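Local coordinates for DspB (Aggregatibacter actinomycetemcomitans, PDB 1YHT), which probably hydrolyses N-acetylglucosamine linkages as a family 20 glycoside hydrolase with a TIM-barrel catalytic domain, thereby releasing cells from biofilms, at residues A[151-154]-A[155-158]. Residues are numbered along the deposited sequence; the frame is centred on the assembly and turned at random.
Sequences ITNA and DSIT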
# COMPACT_ATOMS: atom_id res chain seq x y z
N ILE A 151 -0.09 -15.27 -12.22
CA ILE A 151 1.30 -15.20 -11.69
C ILE A 151 2.24 -16.30 -12.25
O ILE A 151 3.50 -16.26 -12.06
CB ILE A 151 1.28 -15.24 -10.15
CG1 ILE A 151 0.57 -16.50 -9.64
CG2 ILE A 151 0.59 -13.96 -9.57
CD1 ILE A 151 0.69 -16.69 -8.14
N THR A 152 1.65 -17.24 -12.97
CA THR A 152 2.38 -18.34 -13.61
C THR A 152 2.74 -18.06 -15.07
O THR A 152 3.55 -18.77 -15.66
CB THR A 152 1.57 -19.66 -13.57
OG1 THR A 152 0.44 -19.61 -14.46
CG2 THR A 152 1.05 -19.90 -12.15
N ASN A 153 2.11 -17.05 -15.66
CA ASN A 153 2.31 -16.72 -17.06
C ASN A 153 3.49 -15.72 -17.26
O ASN A 153 3.44 -14.59 -16.82
CB ASN A 153 1.00 -16.11 -17.59
CG ASN A 153 1.00 -15.88 -19.10
OD1 ASN A 153 2.04 -15.75 -19.73
ND2 ASN A 153 -0.21 -15.81 -19.68
N ALA A 154 4.52 -16.15 -17.98
CA ALA A 154 5.68 -15.34 -18.22
C ALA A 154 5.28 -13.99 -18.82
O ALA A 154 5.88 -12.95 -18.49
CB ALA A 154 6.66 -16.06 -19.15
N ASP A 155 4.27 -14.01 -19.69
CA ASP A 155 3.80 -12.82 -20.38
C ASP A 155 3.18 -11.84 -19.39
O ASP A 155 3.35 -10.65 -19.52
CB ASP A 155 2.84 -13.15 -21.51
CG ASP A 155 3.50 -13.97 -22.60
OD1 ASP A 155 4.74 -13.96 -22.69
OD2 ASP A 155 2.77 -14.63 -23.36
N SER A 156 2.48 -12.38 -18.41
CA SER A 156 1.90 -11.62 -17.34
C SER A 156 2.95 -10.97 -16.47
O SER A 156 2.81 -9.78 -16.10
CB SER A 156 0.96 -12.51 -16.52
OG SER A 156 -0.05 -12.99 -17.42
N ILE A 157 4.03 -11.71 -16.22
CA ILE A 157 5.17 -11.17 -15.47
C ILE A 157 5.88 -10.06 -16.26
O ILE A 157 6.18 -9.00 -15.71
CB ILE A 157 6.15 -12.28 -15.09
CG1 ILE A 157 5.41 -13.28 -14.21
CG2 ILE A 157 7.38 -11.71 -14.37
CD1 ILE A 157 6.16 -14.63 -14.02
N THR A 158 6.12 -10.30 -17.54
CA THR A 158 6.68 -9.29 -18.42
C THR A 158 5.81 -8.01 -18.42
O THR A 158 6.31 -6.92 -18.31
CB THR A 158 6.83 -9.85 -19.85
OG1 THR A 158 7.78 -10.94 -19.83
CG2 THR A 158 7.37 -8.76 -20.83
O HOH W 1 -0.07 -14.92 -22.84
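Asn-153 N-caps the helix that starts at Ala-154: its side-chain OD1 takes the backbone N-H of Asp-155, with OD1 and N 2.8 Å apart. With CG anti to the backbone N (chi1 -172°), the amide is set beside the carbonyl carbon of Asn-153, and OD1 is directed to that N-H; the donor stands above the amide carbonyl plane, and the bond is bent, 141° at the hydrogen. A water extends the cap, accepting from Asn-153 ND2 and donating to Asp-155 OD2 at 2.9 Å. This bridge spans the amide and carboxylate, whose planes are turned 47° apart, and the acidic group at the helix N-terminus probably interacts favourably with the helix dipole.

Among the main-chain bonds, Asn-153 O receives Ile-157 N at 3.0 Å and, weakly, Ser-156 N, while Ala-154 O accepts Thr-158 N at 2.8 Å, nearly straight. The side-chain hydroxyl OG1 of Thr-158 gives Ala-154 O a second bond, 3.1 Å long, from above the carbonyl plane.

Van der Waals contacts pair carbon with oxygen: Ile-157 CD1 lies 3.7 Å from Ile-151 O, and Ser-156 OG 3.3 Å from Asn-153 CB. The polar partner of that serine hydroxyl is Leu-140 O, at the end of helix 134-140, to which it is hydrogen-bonded.

The capped start of helix 154-171 follows the loop after helix 134-140; Ile-151 from that loop and Ile-157 from the helix both touch Tyr-198 of helix 192-208, and helix 154-171 then leads to barrel strand 177-181.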